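PDB 1FNU: exotoxin type A from Streptococcus pyogenes phage T12, which acts as a superantigen toxin of the staphylococcal/streptococcal family, probably linking MHC class II molecules to T-cell receptors and so contributing to the virulence of its bacterial host. Local coordinates for residues Gln1-Pro6 with Tyr171-Pro176; Glu26-Thr31 with Leu145-Arg150; Phe182-Phe187 with Met199-Asn204; Phe187-Pro190 with Ser195-Leu198. One frame throughout, in Å; residues are numbered along the deposited sequence.

Contact 1. Residues Gln1-Pro6 with Tyr171-Pro176; sequences QQDPDP and YIKFIP
Pro4 and Asp3 lay the amino-terminal tail against Tyr171 and Lys173 on strand 169-176, at the outer surface of the beta-grasp domain. Pro4 and Tyr171 approach from opposite directions, and the pyrrolidine ring points its CG straight into the face of the phenol. That carbon stands 3.2 Å above the Tyr171 ring plane, over its centre, and the line from it to the centroid is only 12° off the normal. This is a close CH-pi contact, with all six carbons of the Tyr171 ring within 3.8 Å of Pro4 CG. The ring of Tyr171 is placed there by a chi1 of 72°, which sets CG between the backbone N and the carbonyl carbon. Tyr217 on the adjoining strand 212-219 meets the same aromatic ring, and Trp183 and Leu9 pack on Pro4.

Two residues further along the strand, Lys173 comes off the same face, while Ile172 between them turns inward to the helix 142-157. The lysine chain is extended beyond CG and crosses the Asp3 side chain at roughly a right angle, bringing its ammonium to the carboxylate. Lys173 NZ and Asp3 OD2 form a salt bridge modelled at 2.4 Å, a separation too short to be taken literally. The bridge sits in a surface contact, where solvent would probably weaken its pull. Asp3 OD1 is also near, 2.9 Å from Lys173 NZ, but the doubtful placement leaves the sharing between the two oxygens unsettled; Lys173 CE lies 3.3 Å from Asp3 OD1.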
loop_
_atom_site.group_PDB
_atom_site.type_symbol
_atom_site.label_atom_id
_atom_site.label_comp_id
_atom_site.label_asym_id
_atom_site.label_seq_id
_atom_site.Cartn_x
_atom_site.Cartn_y
_atom_site.Cartn_z
ATOM N N GLN A 1 7.190 -17.712 28.318
ATOM C CA GLN A 1 8.325 -18.131 27.457
ATOM C C GLN A 1 9.328 -19.153 28.041
ATOM O O GLN A 1 10.276 -18.782 28.760
ATOM C CB GLN A 1 9.089 -16.866 27.002
ATOM C CG GLN A 1 8.461 -16.008 25.929
ATOM C CD GLN A 1 8.901 -16.446 24.562
ATOM O OE1 GLN A 1 8.481 -17.482 24.058
ATOM N NE2 GLN A 1 9.784 -15.662 23.952
ATOM N N GLN A 2 9.118 -20.437 27.719
ATOM C CA GLN A 2 10.045 -21.490 28.147
ATOM C C GLN A 2 11.327 -20.943 27.587
ATOM O O GLN A 2 11.324 -20.505 26.454
ATOM C CB GLN A 2 9.789 -22.838 27.440
ATOM C CG GLN A 2 11.080 -23.350 26.637
ATOM C CD GLN A 2 11.023 -24.795 26.019
ATOM O OE1 GLN A 2 10.790 -25.800 26.741
ATOM N NE2 GLN A 2 11.273 -24.894 24.696
ATOM N N ASP A 3 12.414 -20.971 28.344
ATOM C CA ASP A 3 13.663 -20.478 27.804
ATOM C C ASP A 3 13.965 -21.110 26.449
ATOM O O ASP A 3 13.710 -22.292 26.193
ATOM C CB ASP A 3 14.805 -20.650 28.812
ATOM C CG ASP A 3 14.746 -19.590 29.932
ATOM O OD1 ASP A 3 13.667 -18.974 30.096
ATOM O OD2 ASP A 3 15.756 -19.375 30.642
ATOM N N PRO A 4 14.480 -20.293 25.535
ATOM C CA PRO A 4 14.805 -20.751 24.196
ATOM C C PRO A 4 15.739 -21.949 24.085
ATOM O O PRO A 4 16.692 -22.148 24.862
ATOM C CB PRO A 4 15.370 -19.479 23.538
ATOM C CG PRO A 4 15.982 -18.764 24.691
ATOM C CD PRO A 4 14.853 -18.873 25.693
ATOM N N ASP A 5 15.400 -22.774 23.118
ATOM C CA ASP A 5 16.217 -23.916 22.781
ATOM C C ASP A 5 17.253 -23.288 21.813
ATOM O O ASP A 5 16.899 -22.349 21.097
ATOM C CB ASP A 5 15.335 -24.921 22.032
ATOM C CG ASP A 5 16.103 -26.121 21.544
ATOM O OD1 ASP A 5 17.249 -25.945 21.041
ATOM O OD2 ASP A 5 15.566 -27.251 21.633
ATOM N N PRO A 6 18.549 -23.684 21.859
ATOM C CA PRO A 6 19.578 -23.140 20.943
ATOM C C PRO A 6 19.164 -23.104 19.433
ATOM O O PRO A 6 19.553 -22.196 18.687
ATOM C CB PRO A 6 20.787 -24.067 21.219
ATOM C CG PRO A 6 20.681 -24.220 22.740
ATOM C CD PRO A 6 19.189 -24.579 22.853
ATOM N N TYR A 171 19.120 -12.969 22.888
ATOM C CA TYR A 171 17.772 -12.902 23.400
ATOM C C TYR A 171 17.837 -12.216 24.746
ATOM O O TYR A 171 18.923 -12.073 25.372
ATOM C CB TYR A 171 17.061 -14.260 23.433
ATOM C CG TYR A 171 17.505 -15.282 24.461
ATOM C CD1 TYR A 171 16.968 -15.300 25.745
ATOM C CD2 TYR A 171 18.497 -16.230 24.137
ATOM C CE1 TYR A 171 17.421 -16.285 26.710
ATOM C CE2 TYR A 171 18.930 -17.182 25.060
ATOM C CZ TYR A 171 18.393 -17.218 26.320
ATOM O OH TYR A 171 18.741 -18.288 27.114
ATOM N N ILE A 172 16.702 -11.657 25.128
ATOM C CA ILE A 172 16.626 -10.933 26.392
ATOM C C ILE A 172 15.502 -11.650 27.128
ATOM O O ILE A 172 14.470 -12.001 26.520
ATOM C CB ILE A 172 16.306 -9.472 26.157
ATOM C CG1 ILE A 172 16.244 -8.744 27.504
ATOM C CG2 ILE A 172 14.999 -9.356 25.368
ATOM C CD1 ILE A 172 16.119 -7.268 27.371
ATOM N N LYS A 173 15.725 -11.891 28.409
ATOM C CA LYS A 173 14.780 -12.638 29.227
ATOM C C LYS A 173 14.336 -11.781 30.376
ATOM O O LYS A 173 15.138 -11.158 31.043
ATOM C CB LYS A 173 15.431 -13.919 29.769
ATOM C CG LYS A 173 14.611 -14.680 30.832
ATOM C CD LYS A 173 15.343 -15.944 31.357
ATOM C CE LYS A 173 14.474 -16.757 32.370
ATOM N NZ LYS A 173 14.959 -18.211 32.630
ATOM N N PHE A 174 13.029 -11.729 30.546
ATOM C CA PHE A 174 12.420 -10.946 31.592
ATOM C C PHE A 174 11.921 -11.929 32.673
ATOM O O PHE A 174 11.263 -12.949 32.384
ATOM C CB PHE A 174 11.304 -10.101 30.994
ATOM C CG PHE A 174 11.786 -8.896 30.237
ATOM C CD1 PHE A 174 12.256 -7.803 30.914
ATOM C CD2 PHE A 174 11.762 -8.868 28.824
ATOM C CE1 PHE A 174 12.697 -6.683 30.231
ATOM C CE2 PHE A 174 12.188 -7.774 28.135
ATOM C CZ PHE A 174 12.662 -6.666 28.838
ATOM N N ILE A 175 12.278 -11.628 33.921
ATOM C CA ILE A 175 11.892 -12.474 35.047
ATOM C C ILE A 175 11.110 -11.630 36.070
ATOM O O ILE A 175 11.712 -10.919 36.878
ATOM C CB ILE A 175 13.129 -13.075 35.696
ATOM C CG1 ILE A 175 14.093 -13.581 34.607
ATOM C CG2 ILE A 175 12.698 -14.312 36.568
ATOM C CD1 ILE A 175 15.430 -13.730 35.135
ATOM N N PRO A 176 9.758 -11.681 36.017
ATOM C CA PRO A 176 8.834 -10.944 36.895
ATOM C C PRO A 176 8.705 -11.705 38.222
ATOM O O PRO A 176 8.402 -12.888 38.200
ATOM C CB PRO A 176 7.509 -10.980 36.115
ATOM C CG PRO A 176 7.870 -11.610 34.772
ATOM C CD PRO A 176 8.980 -12.553 35.138
#

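Contact 2. Residues Glu26-Thr31 with Leu145-Arg150; sequences EGDPVT and LDYKVR
Where helix 19-26 gives way to the run into strand 30-36, the chain passes beside helix 142-157, with the CA of Pro29 7.6 Å from that of Tyr147. Tyr147 carries the contact almost alone. Its CG is anti to the backbone N (chi1 172°), which sends the ring away from the helix and against the loop residues Gly27, Asp28 and Pro29. Pro29 crosses it at about a right angle and lies over one face: CB stands 3.9 Å above the centre of the Tyr147 ring, a CH-pi contact, while Pro29 CD comes 3.5 Å from Tyr147 CZ nearer the phenol end. Tyr79 of strand 75-80 packs on both residues.

At the ring edge the hydroxyl is given to Gly27, the first residue past the helix: Tyr147 OH donates to Gly27 O, modelled at a very short 2.5 Å, so that the exact length is doubtful. A water in the plane of the ring donates to the same hydroxyl and reaches Asp28 OD1 weakly, though its modelled distance to the tyrosine is doubtfully short.

On another side of helix 142-157, Arg150 takes hold of Asp146 one turn back, side-on. Its NE meets Asp146 OD1 at 2.9 Å on a nearly straight bond (177°), and its NH2 meets OD2 at 2.8 Å. The bond and packing made by Tyr147, with Lys151 NZ hydrogen-bonded to Glu26 O, join the OB-fold domain to the central helix of the beta-grasp domain, the two-domain architecture of the staphylococcal and streptococcal superantigens.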
loop_
_atom_site.group_PDB
_atom_site.type_symbol
_atom_site.label_atom_id
_atom_site.label_comp_id
_atom_site.label_asym_id
_atom_site.label_seq_id
_atom_site.Cartn_x
_atom_site.Cartn_y
_atom_site.Cartn_z
ATOM N N GLU A 26 18.852 1.978 17.179
ATOM C CA GLU A 26 19.836 3.044 17.225
ATOM C C GLU A 26 19.027 4.358 17.260
ATOM O O GLU A 26 19.451 5.314 17.890
ATOM C CB GLU A 26 20.676 3.035 15.982
ATOM C CG GLU A 26 21.600 4.280 15.817
ATOM C CD GLU A 26 22.613 4.406 16.925
ATOM O OE1 GLU A 26 22.969 3.363 17.514
ATOM O OE2 GLU A 26 23.070 5.546 17.207
ATOM N N GLY A 27 17.877 4.415 16.595
ATOM C CA GLY A 27 17.056 5.644 16.579
ATOM C C GLY A 27 16.389 5.910 17.935
ATOM O O GLY A 27 16.516 5.069 18.839
ATOM N N ASP A 28 15.792 7.095 18.111
ATOM C CA ASP A 28 15.107 7.433 19.334
ATOM C C ASP A 28 13.756 6.729 19.379
ATOM O O ASP A 28 13.186 6.364 18.341
ATOM C CB ASP A 28 14.846 8.932 19.435
ATOM C CG ASP A 28 16.096 9.681 19.615
ATOM O OD1 ASP A 28 16.983 9.068 20.220
ATOM O OD2 ASP A 28 16.229 10.813 19.155
ATOM N N PRO A 29 13.297 6.433 20.583
ATOM C CA PRO A 29 11.988 5.776 20.709
ATOM C C PRO A 29 10.902 6.899 20.615
ATOM O O PRO A 29 11.207 8.094 20.620
ATOM C CB PRO A 29 12.057 5.167 22.102
ATOM C CG PRO A 29 12.852 6.287 22.846
ATOM C CD PRO A 29 13.982 6.529 21.887
ATOM N N VAL A 30 9.654 6.489 20.555
ATOM C CA VAL A 30 8.530 7.437 20.504
ATOM C C VAL A 30 7.995 7.417 21.991
ATOM O O VAL A 30 7.696 6.367 22.581
ATOM C CB VAL A 30 7.603 6.883 19.302
ATOM C CG1 VAL A 30 6.295 6.431 19.731
ATOM C CG2 VAL A 30 7.658 7.869 18.103
ATOM N N THR A 31 7.971 8.578 22.626
ATOM C CA THR A 31 7.514 8.652 23.983
ATOM C C THR A 31 6.575 9.846 24.137
ATOM O O THR A 31 6.783 10.941 23.585
ATOM C CB THR A 31 8.695 8.831 24.970
ATOM O OG1 THR A 31 9.280 10.092 24.720
ATOM C CG2 THR A 31 9.775 7.676 24.760
ATOM N N LEU A 145 11.914 -1.377 28.344
ATOM C CA LEU A 145 13.188 -1.819 28.943
ATOM C C LEU A 145 14.120 -2.447 27.916
ATOM O O LEU A 145 15.332 -2.212 27.968
ATOM C CB LEU A 145 12.876 -2.775 30.050
ATOM C CG LEU A 145 12.072 -2.081 31.164
ATOM C CD1 LEU A 145 11.755 -3.146 32.131
ATOM C CD2 LEU A 145 12.791 -1.056 31.882
ATOM N N ASP A 146 13.536 -3.196 26.989
ATOM C CA ASP A 146 14.261 -3.857 25.848
ATOM C C ASP A 146 14.821 -2.723 24.976
ATOM O O ASP A 146 15.999 -2.711 24.635
ATOM C CB ASP A 146 13.258 -4.724 25.121
ATOM C CG ASP A 146 13.864 -5.565 24.029
ATOM O OD1 ASP A 146 15.059 -5.942 24.135
ATOM O OD2 ASP A 146 13.120 -5.898 23.073
ATOM N N TYR A 147 14.014 -1.706 24.684
ATOM C CA TYR A 147 14.553 -0.633 23.878
ATOM C C TYR A 147 15.797 -0.127 24.548
ATOM O O TYR A 147 16.832 -0.092 23.945
ATOM C CB TYR A 147 13.607 0.535 23.708
ATOM C CG TYR A 147 14.356 1.643 23.035
ATOM C CD1 TYR A 147 14.653 1.595 21.657
ATOM C CD2 TYR A 147 14.852 2.711 23.773
ATOM C CE1 TYR A 147 15.457 2.591 21.041
ATOM C CE2 TYR A 147 15.660 3.735 23.153
ATOM C CZ TYR A 147 15.966 3.668 21.799
ATOM O OH TYR A 147 16.806 4.725 21.269
ATOM N N LYS A 148 15.694 0.327 25.803
ATOM C CA LYS A 148 16.908 0.779 26.491
ATOM C C LYS A 148 18.049 -0.271 26.556
ATOM O O LYS A 148 19.211 0.056 26.401
ATOM C CB LYS A 148 16.528 1.255 27.890
ATOM C CG LYS A 148 15.698 2.531 27.755
ATOM C CD LYS A 148 14.915 2.868 29.060
ATOM C CE LYS A 148 14.528 4.349 29.197
ATOM N NZ LYS A 148 13.514 4.615 30.306
ATOM N N VAL A 149 17.743 -1.543 26.743
ATOM C CA VAL A 149 18.863 -2.479 26.781
ATOM C C VAL A 149 19.541 -2.444 25.400
ATOM O O VAL A 149 20.767 -2.336 25.290
ATOM C CB VAL A 149 18.367 -3.894 27.056
ATOM C CG1 VAL A 149 19.491 -4.946 26.767
ATOM C CG2 VAL A 149 17.892 -3.984 28.506
ATOM N N ARG A 150 18.732 -2.568 24.341
ATOM C CA ARG A 150 19.283 -2.594 23.008
ATOM C C ARG A 150 19.981 -1.325 22.494
ATOM O O ARG A 150 21.017 -1.458 21.836
ATOM C CB ARG A 150 18.266 -3.119 21.989
ATOM C CG ARG A 150 17.801 -4.548 22.289
ATOM C CD ARG A 150 17.084 -5.108 21.062
ATOM N NE ARG A 150 15.920 -5.922 21.394
ATOM C CZ ARG A 150 15.230 -6.619 20.499
ATOM N NH1 ARG A 150 15.609 -6.588 19.202
ATOM N NH2 ARG A 150 14.178 -7.353 20.891
HETATM O O HOH W 1 17.704 6.634 22.513
#

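Contact 3. Residues Phe182-Phe187 with Met199-Asn204; sequences FWFDFF and MIYKDN
Phe184, on the edge strand 182-185 of the beta-grasp sheet, meets Ile200 and Tyr201 in the 3-10 turn that follows helix 194-197. The two aromatic rings make a T-shaped pair: Tyr201 turns its edge to the face of Phe184, planes at 85° and centroids 5.7 Å apart. The nearest atoms are Tyr201 CE1 and Phe184 CE2, 3.9 Å apart. Beside this pair, the end of the isoleucine chain reaches the root of the phenylalanine, with Ile200 CD1 4.1 Å from Phe184 CG, while the carbonyl Ile200 O lies 3.7 Å from Phe184 CE1.

One shell out, Ile200 also steadies its neighbour. A chi1 of 53° puts its CG1 above the centre of the Tyr201 ring, covering that face. The far end of the phenol is held by polar partners: Tyr201 OH is hydrogen-bonded to Asp146 of helix 142-157 and to Tyr25 of helix 19-26, fixing where the edge points. The backbone is tightened by the bond from Lys202 N to Met199 O, and a type I turn runs on from Tyr201 to Asn204.

On the strand side, Phe184 is tied by backbone bonds to Ile172. Just beyond it the chain leaves the sheet through an Asx turn, in which Phe187 N donates to Asp185 OD1 at 2.9 Å, meeting the oxygen from above the carboxylate plane.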
loop_
_atom_site.group_PDB
_atom_site.type_symbol
_atom_site.label_atom_id
_atom_site.label_comp_id
_atom_site.label_asym_id
_atom_site.label_seq_id
_atom_site.Cartn_x
_atom_site.Cartn_y
_atom_site.Cartn_z
ATOM N N PHE A 182 9.722 -14.564 30.451
ATOM C CA PHE A 182 9.524 -14.575 28.985
ATOM C C PHE A 182 10.735 -13.996 28.235
ATOM O O PHE A 182 11.649 -13.389 28.834
ATOM C CB PHE A 182 8.172 -13.883 28.556
ATOM C CG PHE A 182 8.014 -12.477 29.041
ATOM C CD1 PHE A 182 8.526 -11.410 28.340
ATOM C CD2 PHE A 182 7.452 -12.236 30.280
ATOM C CE1 PHE A 182 8.497 -10.120 28.865
ATOM C CE2 PHE A 182 7.409 -10.939 30.848
ATOM C CZ PHE A 182 7.936 -9.874 30.140
ATOM N N TRP A 183 10.782 -14.164 26.921
ATOM C CA TRP A 183 11.965 -13.639 26.316
ATOM C C TRP A 183 11.670 -13.191 24.914
ATOM O O TRP A 183 10.611 -13.539 24.389
ATOM C CB TRP A 183 13.107 -14.681 26.356
ATOM C CG TRP A 183 12.739 -15.959 25.768
ATOM C CD1 TRP A 183 12.246 -17.064 26.402
ATOM C CD2 TRP A 183 12.816 -16.293 24.377
ATOM N NE1 TRP A 183 12.019 -18.079 25.486
ATOM C CE2 TRP A 183 12.359 -17.624 24.235
ATOM C CE3 TRP A 183 13.233 -15.592 23.226
ATOM C CZ2 TRP A 183 12.302 -18.278 22.980
ATOM C CZ3 TRP A 183 13.175 -16.253 21.967
ATOM C CH2 TRP A 183 12.716 -17.577 21.862
ATOM N N PHE A 184 12.557 -12.347 24.373
ATOM C CA PHE A 184 12.414 -11.828 23.006
ATOM C C PHE A 184 13.720 -12.156 22.248
ATOM O O PHE A 184 14.818 -11.956 22.791
ATOM C CB PHE A 184 12.274 -10.288 22.982
ATOM C CG PHE A 184 11.120 -9.735 23.775
ATOM C CD1 PHE A 184 9.921 -10.364 23.818
ATOM C CD2 PHE A 184 11.264 -8.527 24.445
ATOM C CE1 PHE A 184 8.862 -9.799 24.541
ATOM C CE2 PHE A 184 10.166 -7.970 25.166
ATOM C CZ PHE A 184 9.010 -8.623 25.190
ATOM N N ASP A 185 13.589 -12.650 21.007
ATOM C CA ASP A 185 14.729 -12.921 20.114
ATOM C C ASP A 185 15.286 -11.584 19.555
ATOM O O ASP A 185 14.529 -10.807 18.956
ATOM C CB ASP A 185 14.267 -13.778 18.949
ATOM C CG ASP A 185 15.396 -14.455 18.289
ATOM O OD1 ASP A 185 16.471 -13.788 18.226
ATOM O OD2 ASP A 185 15.228 -15.611 17.845
ATOM N N PHE A 186 16.564 -11.287 19.773
ATOM C CA PHE A 186 17.137 -10.064 19.240
ATOM C C PHE A 186 17.155 -10.054 17.713
ATOM O O PHE A 186 17.325 -9.012 17.117
ATOM C CB PHE A 186 18.565 -9.803 19.731
ATOM C CG PHE A 186 18.675 -9.319 21.181
ATOM C CD1 PHE A 186 17.573 -8.848 21.876
ATOM C CD2 PHE A 186 19.923 -9.219 21.788
ATOM C CE1 PHE A 186 17.677 -8.272 23.142
ATOM C CE2 PHE A 186 20.063 -8.628 23.092
ATOM C CZ PHE A 186 18.914 -8.152 23.767
ATOM N N PHE A 187 16.978 -11.215 17.098
ATOM C CA PHE A 187 17.051 -11.313 15.655
ATOM C C PHE A 187 15.790 -11.838 14.982
ATOM O O PHE A 187 15.136 -12.748 15.474
ATOM C CB PHE A 187 18.272 -12.193 15.262
ATOM C CG PHE A 187 19.574 -11.639 15.726
ATOM C CD1 PHE A 187 20.071 -10.455 15.200
ATOM C CD2 PHE A 187 20.278 -12.246 16.728
ATOM C CE1 PHE A 187 21.279 -9.847 15.683
ATOM C CE2 PHE A 187 21.507 -11.650 17.236
ATOM C CZ PHE A 187 21.989 -10.458 16.712
ATOM N N MET A 199 5.926 -7.201 16.442
ATOM C CA MET A 199 4.776 -7.811 17.044
ATOM C C MET A 199 5.246 -8.489 18.328
ATOM O O MET A 199 4.408 -8.886 19.084
ATOM C CB MET A 199 4.072 -8.767 16.064
ATOM C CG MET A 199 3.325 -8.003 14.932
ATOM S SD MET A 199 2.609 -9.093 13.618
ATOM C CE MET A 199 1.340 -9.814 14.397
ATOM N N ILE A 200 6.548 -8.589 18.612
ATOM C CA ILE A 200 6.896 -9.115 19.953
ATOM C C ILE A 200 6.372 -8.176 21.072
ATOM O O ILE A 200 6.295 -8.573 22.242
ATOM C CB ILE A 200 8.448 -9.282 20.133
ATOM C CG1 ILE A 200 9.118 -7.953 19.776
ATOM C CG2 ILE A 200 8.917 -10.557 19.307
ATOM C CD1 ILE A 200 10.554 -7.773 20.208
ATOM N N TYR A 201 5.986 -6.947 20.724
ATOM C CA TYR A 201 5.465 -5.972 21.707
ATOM C C TYR A 201 3.953 -5.788 21.703
ATOM O O TYR A 201 3.366 -4.962 22.481
ATOM C CB TYR A 201 6.044 -4.576 21.434
ATOM C CG TYR A 201 7.502 -4.573 21.463
ATOM C CD1 TYR A 201 8.193 -5.280 22.450
ATOM C CD2 TYR A 201 8.234 -3.829 20.507
ATOM C CE1 TYR A 201 9.586 -5.231 22.492
ATOM C CE2 TYR A 201 9.603 -3.767 20.538
ATOM C CZ TYR A 201 10.288 -4.454 21.527
ATOM O OH TYR A 201 11.657 -4.342 21.521
ATOM N N LYS A 202 3.318 -6.510 20.794
ATOM C CA LYS A 202 1.887 -6.369 20.665
ATOM C C LYS A 202 1.081 -6.698 21.935
ATOM O O LYS A 202 0.028 -6.075 22.166
ATOM C CB LYS A 202 1.380 -7.264 19.507
ATOM C CG LYS A 202 0.076 -6.816 18.863
ATOM C CD LYS A 202 -0.280 -7.698 17.632
ATOM C CE LYS A 202 -1.540 -8.595 17.867
ATOM N NZ LYS A 202 -2.846 -7.938 17.740
ATOM N N ASP A 203 1.555 -7.637 22.755
ATOM C CA ASP A 203 0.726 -8.034 23.898
ATOM C C ASP A 203 0.851 -7.037 25.027
ATOM O O ASP A 203 0.273 -7.235 26.055
ATOM C CB ASP A 203 1.022 -9.461 24.393
ATOM C CG ASP A 203 2.446 -9.640 24.961
ATOM O OD1 ASP A 203 3.145 -8.651 25.353
ATOM O OD2 ASP A 203 2.868 -10.840 25.039
ATOM N N ASN A 204 1.620 -5.975 24.785
ATOM C CA ASN A 204 1.783 -4.879 25.736
ATOM C C ASN A 204 2.242 -5.331 27.095
ATOM O O ASN A 204 1.924 -4.692 28.079
ATOM C CB ASN A 204 0.441 -4.177 25.851
ATOM C CG ASN A 204 0.542 -2.767 26.338
ATOM O OD1 ASN A 204 1.373 -1.960 25.890
ATOM N ND2 ASN A 204 -0.386 -2.425 27.233
#

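Contact 4. Residues Phe187-Pro190 with Ser195-Leu198; sequences FPEP and SKYL
Lys196, on the short helix 194-197, reaches across to Glu189 in the loop that leads from strand 182-185. From CB, the lysine sets out with CG between its backbone N and carbonyl carbon (chi1 87°), then bends at chi3 and chi4 so that its outer half curls toward the glutamate. Its CD lies 3.6 Å from Glu189 OE2, and CE comes nearer still, 3.2 Å from the same oxygen. The ammonium overshoots: Lys196 NZ stands 4.0 Å from Glu189 OE2, a long salt bridge with no hydrogen bond. The two chains cross at about a right angle, the lysine methylenes passing the carboxylate before the charge does. A water links Lys196 NZ weakly to the backbone N of Glu189.

The stronger partner of that carboxylate is elsewhere. Glu189 OE2 is hydrogen-bonded to His44 ND1 of the second subunit, and Leu42 of that subunit packs on Glu189, so this polar edge of the contact belongs to an interface between copies.

Deeper in, Tyr197 lies along the loop. Pro188 CB touches Tyr197 CD1 at 3.8 Å, and Tyr197 CE1 is 4.0 Å from the carbonyl carbon Phe187 C. The ring is held at its far end, where Tyr197 OH is hydrogen-bonded to Asp185 O and to Arg150 NH1. Ile21 of helix 19-26 packs on both Pro188 and Tyr197. Loop and helix thus fold back on each other in a short strand-loop-helix connection of the beta-grasp domain, closed by apolar packing inside and a charged pair at the subunit boundary.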
loop_
_atom_site.group_PDB
_atom_site.type_symbol
_atom_site.label_atom_id
_atom_site.label_comp_id
_atom_site.label_asym_id
_atom_site.label_seq_id
_atom_site.Cartn_x
_atom_site.Cartn_y
_atom_site.Cartn_z
ATOM N N PHE A 187 16.978 -11.215 17.098
ATOM C CA PHE A 187 17.051 -11.313 15.655
ATOM C C PHE A 187 15.790 -11.838 14.982
ATOM O O PHE A 187 15.136 -12.748 15.474
ATOM C CB PHE A 187 18.272 -12.193 15.262
ATOM C CG PHE A 187 19.574 -11.639 15.726
ATOM C CD1 PHE A 187 20.071 -10.455 15.200
ATOM C CD2 PHE A 187 20.278 -12.246 16.728
ATOM C CE1 PHE A 187 21.279 -9.847 15.683
ATOM C CE2 PHE A 187 21.507 -11.650 17.236
ATOM C CZ PHE A 187 21.989 -10.458 16.712
ATOM N N PRO A 188 15.447 -11.262 13.803
ATOM C CA PRO A 188 14.289 -11.621 13.001
ATOM C C PRO A 188 14.554 -12.877 12.162
ATOM O O PRO A 188 15.693 -13.352 12.104
ATOM C CB PRO A 188 14.155 -10.398 12.068
ATOM C CG PRO A 188 15.580 -10.134 11.716
ATOM C CD PRO A 188 16.140 -10.102 13.183
ATOM N N GLU A 189 13.505 -13.375 11.474
ATOM C CA GLU A 189 13.679 -14.464 10.511
ATOM C C GLU A 189 14.526 -13.836 9.338
ATOM O O GLU A 189 14.666 -12.590 9.237
ATOM C CB GLU A 189 12.345 -15.034 10.000
ATOM C CG GLU A 189 11.390 -14.054 9.465
ATOM C CD GLU A 189 10.194 -14.720 8.824
ATOM O OE1 GLU A 189 9.892 -15.918 9.117
ATOM O OE2 GLU A 189 9.566 -14.015 8.004
ATOM N N PRO A 190 15.077 -14.685 8.427
ATOM C CA PRO A 190 15.914 -14.191 7.332
ATOM C C PRO A 190 15.370 -13.077 6.451
ATOM O O PRO A 190 16.033 -12.077 6.265
ATOM C CB PRO A 190 16.285 -15.502 6.615
ATOM C CG PRO A 190 16.299 -16.497 7.726
ATOM C CD PRO A 190 14.928 -16.140 8.298
ATOM N N SER A 195 7.518 -4.387 10.606
ATOM C CA SER A 195 6.147 -4.476 11.082
ATOM C C SER A 195 5.858 -5.854 11.715
ATOM O O SER A 195 5.193 -5.929 12.744
ATOM C CB SER A 195 5.170 -4.252 9.916
ATOM O OG SER A 195 3.836 -4.381 10.365
ATOM N N LYS A 196 6.282 -6.916 11.039
ATOM C CA LYS A 196 6.069 -8.262 11.542
ATOM C C LYS A 196 6.927 -8.593 12.806
ATOM O O LYS A 196 6.405 -9.120 13.788
ATOM C CB LYS A 196 6.314 -9.304 10.437
ATOM C CG LYS A 196 7.818 -9.704 10.380
ATOM C CD LYS A 196 8.331 -10.984 9.509
ATOM C CE LYS A 196 7.532 -12.332 9.785
ATOM N NZ LYS A 196 7.534 -12.932 11.259
ATOM N N TYR A 197 8.192 -8.164 12.790
ATOM C CA TYR A 197 9.164 -8.355 13.840
ATOM C C TYR A 197 8.693 -7.669 15.121
ATOM O O TYR A 197 8.803 -8.248 16.221
ATOM C CB TYR A 197 10.522 -7.698 13.513
ATOM C CG TYR A 197 11.540 -7.886 14.628
ATOM C CD1 TYR A 197 12.035 -9.160 14.924
ATOM C CD2 TYR A 197 11.850 -6.829 15.504
ATOM C CE1 TYR A 197 12.771 -9.398 16.053
ATOM C CE2 TYR A 197 12.587 -7.060 16.628
ATOM C CZ TYR A 197 13.037 -8.354 16.905
ATOM O OH TYR A 197 13.772 -8.587 18.054
ATOM N N LEU A 198 8.148 -6.450 15.000
ATOM C CA LEU A 198 7.798 -5.687 16.198
ATOM C C LEU A 198 6.569 -6.185 16.997
ATOM O O LEU A 198 6.272 -5.706 18.115
ATOM C CB LEU A 198 7.734 -4.172 15.814
ATOM C CG LEU A 198 9.137 -3.526 15.529
ATOM C CD1 LEU A 198 8.992 -2.115 15.008
ATOM C CD2 LEU A 198 9.956 -3.470 16.872
HETATM O O HOH W 2 10.553 -11.768 12.164
#

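Contacts 1 and 3 lie on neighbouring strands of the beta-grasp sheet, 169-176 and 182-185, and contact 4 on the loop and helix that follow. The tail in contact 1 touches contact 3 directly, Gln2 O lying 2.7 Å from Trp183 NE1; the centres are 10 Å apart. Contacts 3 and 4 share Phe187, the last residue of 182-187 and the first of 187-190; their centres are also 10 Å apart. Helix 142-157 ties the set to contact 2: Asp146 OD2 lies 2.6 Å from Tyr201 OH in contact 3, and Arg150 NH1 2.9 Å from Tyr197 OH in contact 4. Contacts 1 and 4 do not touch, their nearest atoms being about 6 Å apart.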